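PDB 4NG4: phosphoglycerate kinase from Coxiella burnetii, which catalyses the reversible transfer of a phosphoryl group between ATP and (2R)-3-phosphoglycerate, a step of glycolysis. Local coordinates for residues F329-A342 and G356-L368. Sequence-based numbering, arbitrary orientation.
Sequences FEIEAFSQGTRALA and GGDTLAALDKFNL. With MG (magnesium ion), chain D; ADP (adenosine-5'-diphosphate), chain E.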
loop_
_atom_site.group_PDB
_atom_site.type_symbol
_atom_site.label_atom_id
_atom_site.label_comp_id
_atom_site.label_asym_id
_atom_site.label_seq_id
_atom_site.Cartn_x
_atom_site.Cartn_y
_atom_site.Cartn_z
ATOM N N PHE A 329 12.494 5.633 -14.382
ATOM C CA PHE A 329 11.412 6.000 -15.305
ATOM C C PHE A 329 11.120 7.498 -15.396
ATOM O O PHE A 329 10.535 7.940 -16.369
ATOM C CB PHE A 329 10.117 5.296 -14.879
ATOM C CG PHE A 329 9.419 5.968 -13.712
ATOM C CD1 PHE A 329 9.808 5.706 -12.409
ATOM C CD2 PHE A 329 8.386 6.886 -13.931
ATOM C CE1 PHE A 329 9.175 6.331 -11.345
ATOM C CE2 PHE A 329 7.753 7.508 -12.861
ATOM C CZ PHE A 329 8.151 7.236 -11.572
ATOM N N GLU A 330 11.474 8.261 -14.358
ATOM C CA GLU A 330 11.145 9.704 -14.293
ATOM C C GLU A 330 11.821 10.488 -15.403
ATOM O O GLU A 330 11.226 11.393 -15.970
ATOM C CB GLU A 330 11.529 10.318 -12.938
ATOM C CG GLU A 330 10.865 9.656 -11.702
ATOM C CD GLU A 330 11.728 8.556 -11.052
ATOM O OE1 GLU A 330 12.722 8.100 -11.669
ATOM O OE2 GLU A 330 11.408 8.142 -9.916
ATOM N N ILE A 331 13.070 10.141 -15.698
ATOM C CA ILE A 331 13.760 10.687 -16.860
ATOM C C ILE A 331 13.454 9.761 -18.038
ATOM O O ILE A 331 13.306 8.556 -17.856
ATOM C CB ILE A 331 15.283 10.865 -16.599
ATOM C CG1 ILE A 331 15.926 11.727 -17.684
ATOM C CG2 ILE A 331 15.972 9.545 -16.501
ATOM C CD1 ILE A 331 15.462 13.195 -17.641
ATOM N N GLU A 332 13.352 10.338 -19.234
ATOM C CA GLU A 332 12.675 9.704 -20.376
ATOM C C GLU A 332 13.503 8.660 -21.106
ATOM O O GLU A 332 12.948 7.718 -21.652
ATOM C CB GLU A 332 12.199 10.765 -21.381
ATOM C CG GLU A 332 11.259 11.830 -20.775
ATOM C CD GLU A 332 11.984 13.058 -20.150
ATOM O OE1 GLU A 332 13.226 13.023 -19.935
ATOM O OE2 GLU A 332 11.290 14.072 -19.878
ATOM N N ALA A 333 14.818 8.833 -21.150
ATOM C CA ALA A 333 15.691 7.841 -21.774
ATOM C C ALA A 333 15.677 6.520 -20.974
ATOM O O ALA A 333 15.817 5.421 -21.528
ATOM C CB ALA A 333 17.102 8.382 -21.879
ATOM N N PHE A 334 15.472 6.641 -19.668
ATOM C CA PHE A 334 15.637 5.523 -18.772
ATOM C C PHE A 334 14.285 4.913 -18.344
ATOM O O PHE A 334 14.202 4.212 -17.321
ATOM C CB PHE A 334 16.504 5.981 -17.601
ATOM C CG PHE A 334 17.839 6.556 -18.038
ATOM C CD1 PHE A 334 18.663 5.855 -18.915
ATOM C CD2 PHE A 334 18.266 7.789 -17.595
ATOM C CE1 PHE A 334 19.880 6.365 -19.324
ATOM C CE2 PHE A 334 19.485 8.303 -18.007
ATOM C CZ PHE A 334 20.292 7.583 -18.876
ATOM N N SER A 335 13.261 5.126 -19.183
ATOM C CA SER A 335 11.885 4.743 -18.877
ATOM C C SER A 335 11.351 3.564 -19.709
ATOM O O SER A 335 10.304 2.982 -19.373
ATOM C CB SER A 335 10.965 5.939 -19.098
ATOM O OG SER A 335 10.763 6.154 -20.478
ATOM N N GLN A 336 12.058 3.212 -20.787
ATOM C CA GLN A 336 11.561 2.203 -21.725
ATOM C C GLN A 336 11.329 0.884 -20.993
ATOM O O GLN A 336 10.323 0.219 -21.226
ATOM C CB GLN A 336 12.495 2.049 -22.956
ATOM C CG GLN A 336 11.795 1.541 -24.269
ATOM C CD GLN A 336 12.379 2.147 -25.589
ATOM O OE1 GLN A 336 13.117 3.149 -25.569
ATOM N NE2 GLN A 336 12.016 1.547 -26.735
ATOM N N GLY A 337 12.225 0.530 -20.082
ATOM C CA GLY A 337 12.076 -0.711 -19.307
ATOM C C GLY A 337 10.803 -0.818 -18.473
ATOM O O GLY A 337 10.127 -1.859 -18.471
ATOM N N THR A 338 10.468 0.268 -17.784
ATOM C CA THR A 338 9.362 0.274 -16.836
ATOM C C THR A 338 8.034 0.384 -17.569
ATOM O O THR A 338 7.068 -0.236 -17.169
ATOM C CB THR A 338 9.529 1.383 -15.800
ATOM O OG1 THR A 338 10.797 1.212 -15.162
ATOM C CG2 THR A 338 8.419 1.346 -14.749
ATOM N N ARG A 339 7.982 1.156 -18.646
ATOM C CA ARG A 339 6.792 1.170 -19.508
ATOM C C ARG A 339 6.534 -0.220 -20.098
ATOM O O ARG A 339 5.462 -0.785 -19.927
ATOM C CB ARG A 339 6.954 2.175 -20.648
ATOM C CG ARG A 339 5.642 2.524 -21.360
ATOM C CD ARG A 339 5.900 3.107 -22.741
ATOM N NE ARG A 339 7.131 3.910 -22.733
ATOM C CZ ARG A 339 7.200 5.204 -22.429
ATOM N NH1 ARG A 339 6.099 5.901 -22.124
ATOM N NH2 ARG A 339 8.383 5.807 -22.442
ATOM N N ALA A 340 7.542 -0.768 -20.771
ATOM C CA ALA A 340 7.463 -2.100 -21.354
ATOM C C ALA A 340 6.819 -3.050 -20.377
ATOM O O ALA A 340 5.901 -3.769 -20.721
ATOM C CB ALA A 340 8.843 -2.597 -21.719
ATOM N N LEU A 341 7.321 -3.036 -19.148
ATOM C CA LEU A 341 6.819 -3.904 -18.098
ATOM C C LEU A 341 5.367 -3.568 -17.810
ATOM O O LEU A 341 4.512 -4.451 -17.781
ATOM C CB LEU A 341 7.667 -3.759 -16.832
ATOM C CG LEU A 341 7.208 -4.573 -15.610
ATOM C CD1 LEU A 341 7.503 -6.060 -15.796
ATOM C CD2 LEU A 341 7.868 -4.043 -14.339
ATOM N N ALA A 342 5.087 -2.290 -17.599
ATOM C CA ALA A 342 3.738 -1.855 -17.251
ATOM C C ALA A 342 2.748 -2.328 -18.310
ATOM O O ALA A 342 1.710 -2.897 -17.986
ATOM C CB ALA A 342 3.692 -0.350 -17.113
ATOM N N GLY A 356 2.638 0.985 -4.158
ATOM C CA GLY A 356 3.868 1.763 -4.016
ATOM C C GLY A 356 3.694 3.176 -4.537
ATOM O O GLY A 356 3.068 3.391 -5.572
ATOM N N GLY A 357 4.262 4.137 -3.814
ATOM C CA GLY A 357 4.202 5.542 -4.197
ATOM C C GLY A 357 4.731 5.771 -5.594
ATOM O O GLY A 357 4.028 6.295 -6.446
ATOM N N ASP A 358 5.964 5.356 -5.845
ATOM C CA ASP A 358 6.610 5.624 -7.134
ATOM C C ASP A 358 6.020 4.801 -8.290
ATOM O O ASP A 358 5.907 5.307 -9.404
ATOM C CB ASP A 358 8.130 5.439 -7.024
ATOM C CG ASP A 358 8.804 6.554 -6.209
ATOM O OD1 ASP A 358 8.610 7.767 -6.510
ATOM O OD2 ASP A 358 9.539 6.216 -5.257
ATOM N N THR A 359 5.616 3.562 -8.007
ATOM C CA THR A 359 5.007 2.671 -9.004
ATOM C C THR A 359 3.694 3.245 -9.513
ATOM O O THR A 359 3.457 3.290 -10.716
ATOM C CB THR A 359 4.722 1.276 -8.414
ATOM O OG1 THR A 359 5.891 0.786 -7.731
ATOM C CG2 THR A 359 4.339 0.302 -9.502
ATOM N N LEU A 360 2.835 3.695 -8.605
ATOM C CA LEU A 360 1.635 4.416 -9.017
ATOM C C LEU A 360 2.011 5.654 -9.849
ATOM O O LEU A 360 1.350 5.960 -10.839
ATOM C CB LEU A 360 0.791 4.841 -7.807
ATOM C CG LEU A 360 0.146 3.777 -6.906
ATOM C CD1 LEU A 360 -1.211 4.261 -6.414
ATOM C CD2 LEU A 360 0.015 2.408 -7.575
ATOM N N ALA A 361 3.061 6.367 -9.448
ATOM C CA ALA A 361 3.502 7.525 -10.208
ATOM C C ALA A 361 3.811 7.127 -11.653
ATOM O O ALA A 361 3.399 7.812 -12.591
ATOM C CB ALA A 361 4.704 8.168 -9.550
ATOM N N ALA A 362 4.504 5.999 -11.828
ATOM C CA ALA A 362 4.788 5.457 -13.170
ATOM C C ALA A 362 3.498 5.152 -13.938
ATOM O O ALA A 362 3.267 5.674 -15.022
ATOM C CB ALA A 362 5.625 4.216 -13.067
ATOM N N LEU A 363 2.661 4.304 -13.355
ATOM C CA LEU A 363 1.369 3.953 -13.935
ATOM C C LEU A 363 0.536 5.170 -14.330
ATOM O O LEU A 363 -0.248 5.121 -15.276
ATOM C CB LEU A 363 0.571 3.103 -12.948
ATOM C CG LEU A 363 1.062 1.680 -12.739
ATOM C CD1 LEU A 363 0.070 0.964 -11.841
ATOM C CD2 LEU A 363 1.218 0.953 -14.069
ATOM N N ASP A 364 0.704 6.254 -13.592
ATOM C CA ASP A 364 0.072 7.516 -13.935
ATOM C C ASP A 364 0.745 8.130 -15.171
ATOM O O ASP A 364 0.059 8.553 -16.085
ATOM C CB ASP A 364 0.144 8.466 -12.739
ATOM C CG ASP A 364 -0.683 9.703 -12.918
ATOM O OD1 ASP A 364 -1.407 9.842 -13.936
ATOM O OD2 ASP A 364 -0.598 10.553 -12.010
ATOM N N LYS A 365 2.076 8.149 -15.209
ATOM C CA LYS A 365 2.815 8.786 -16.307
ATOM C C LYS A 365 2.551 8.150 -17.651
ATOM O O LYS A 365 2.481 8.837 -18.669
ATOM C CB LYS A 365 4.320 8.733 -16.050
ATOM C CG LYS A 365 5.154 9.432 -17.125
ATOM C CD LYS A 365 6.594 9.604 -16.691
ATOM C CE LYS A 365 7.284 10.687 -17.470
ATOM N NZ LYS A 365 8.714 10.716 -17.120
ATOM N N PHE A 366 2.420 6.833 -17.651
ATOM C CA PHE A 366 2.161 6.073 -18.871
ATOM C C PHE A 366 0.652 5.919 -19.131
ATOM O O PHE A 366 0.251 5.236 -20.076
ATOM C CB PHE A 366 2.816 4.686 -18.762
ATOM C CG PHE A 366 4.260 4.712 -18.316
ATOM C CD1 PHE A 366 5.172 5.595 -18.888
ATOM C CD2 PHE A 366 4.714 3.831 -17.339
ATOM C CE1 PHE A 366 6.501 5.610 -18.486
ATOM C CE2 PHE A 366 6.052 3.826 -16.932
ATOM C CZ PHE A 366 6.942 4.717 -17.510
ATOM N N ASN A 367 -0.166 6.573 -18.302
ATOM C CA ASN A 367 -1.634 6.425 -18.304
ATOM C C ASN A 367 -2.097 4.984 -18.484
ATOM O O ASN A 367 -2.826 4.667 -19.420
ATOM C CB ASN A 367 -2.287 7.353 -19.340
ATOM C CG ASN A 367 -2.201 8.828 -18.944
ATOM O OD1 ASN A 367 -2.205 9.721 -19.799
ATOM N ND2 ASN A 367 -2.125 9.087 -17.639
ATOM N N LEU A 368 -1.648 4.122 -17.569
ATOM C CA LEU A 368 -2.044 2.715 -17.545
ATOM C C LEU A 368 -2.751 2.281 -16.248
ATOM O O LEU A 368 -3.078 1.100 -16.094
ATOM C CB LEU A 368 -0.807 1.842 -17.771
ATOM C CG LEU A 368 -0.306 1.808 -19.209
ATOM C CD1 LEU A 368 1.057 1.173 -19.256
ATOM C CD2 LEU A 368 -1.285 1.071 -20.112
HETATM MG MG MG D . 12.439 2.203 -16.558
HETATM P PB ADP E . 7.813 2.230 -4.872
HETATM O O1B ADP E . 7.086 2.293 -6.193
HETATM O O2B ADP E . 7.734 3.521 -4.083
HETATM O O3B ADP E . 7.533 0.983 -4.068
HETATM P PA ADP E . 10.630 2.136 -4.331
HETATM O O1A ADP E . 10.304 3.033 -3.161
HETATM O O2A ADP E . 11.082 0.731 -4.031
HETATM O O3A ADP E . 9.357 2.050 -5.330
HETATM O "O5'" ADP E . 11.780 2.903 -5.177
HETATM C "C5'" ADP E . 11.563 3.405 -6.503
HETATM C "C4'" ADP E . 12.417 4.638 -6.758
HETATM O "O4'" ADP E . 13.789 4.248 -6.886
HETATM C "C3'" ADP E . 12.008 5.364 -8.042
HETATM O "O3'" ADP E . 11.615 6.716 -7.765
HETATM C "C2'" ADP E . 13.222 5.275 -8.961
HETATM O "O2'" ADP E . 13.534 6.516 -9.600
HETATM C "C1'" ADP E . 14.376 4.809 -8.070
HETATM N N9 ADP E . 15.265 3.839 -8.789
HETATM C C8 ADP E . 14.908 2.637 -9.303
HETATM N N7 ADP E . 15.975 2.040 -9.895
HETATM C C5 ADP E . 17.042 2.854 -9.766
HETATM C C6 ADP E . 18.473 2.832 -10.159
HETATM N N6 ADP E . 19.010 1.787 -10.835
HETATM N N1 ADP E . 19.232 3.903 -9.809
HETATM C C2 ADP E . 18.744 4.972 -9.136
HETATM N N3 ADP E . 17.455 5.054 -8.755
HETATM C C4 ADP E . 16.570 4.048 -9.035
#
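F329 and A362 lie 7.0 Å apart at their CA atoms and R339 and F366 6.8 Å, so the loop and first helical turns of 329-342 run beside helix 357-365 and its C-terminal turn. The F329 ring sets one face against A362, whose CB lies 4.0 Å from the ring centroid in a CH-pi contact. Its chi1 of 79° places CG between the backbone N and carbonyl carbon and swings the ring onto the helix. The opposite face is covered by CG of E330. The F366 ring receives R339 CB over its centre, also a CH-pi contact. The R339 chain bends at chi3, bringing NH1 to 3.4 Å from F366 CD1; guanidinium and ring planes are 60° apart. The extended K365 chain passes the edge of the F329 ring with CD, and its NZ makes a weak hydrogen bond to F329 O. A342 CB meets L368 CD1 at 3.7 Å.

Both segments serve the nucleotide site. E330 OE2 accepts a hydrogen bond from ADP O3'. At the helix N-terminus, the backbone N atoms of D358 and T359 hold the beta-phosphate. T338 OG1 binds a magnesium ion at 2.4 Å, a site completed by D301 and F334 and lying away from the ADP phosphates. A Schellman motif at N367 ends the helix. A342, T359 and L363 rest on W322 of strand 319-323, and L360 and L363 on V354 of strand 351-354, in the parallel sheet of the nucleotide-binding domain.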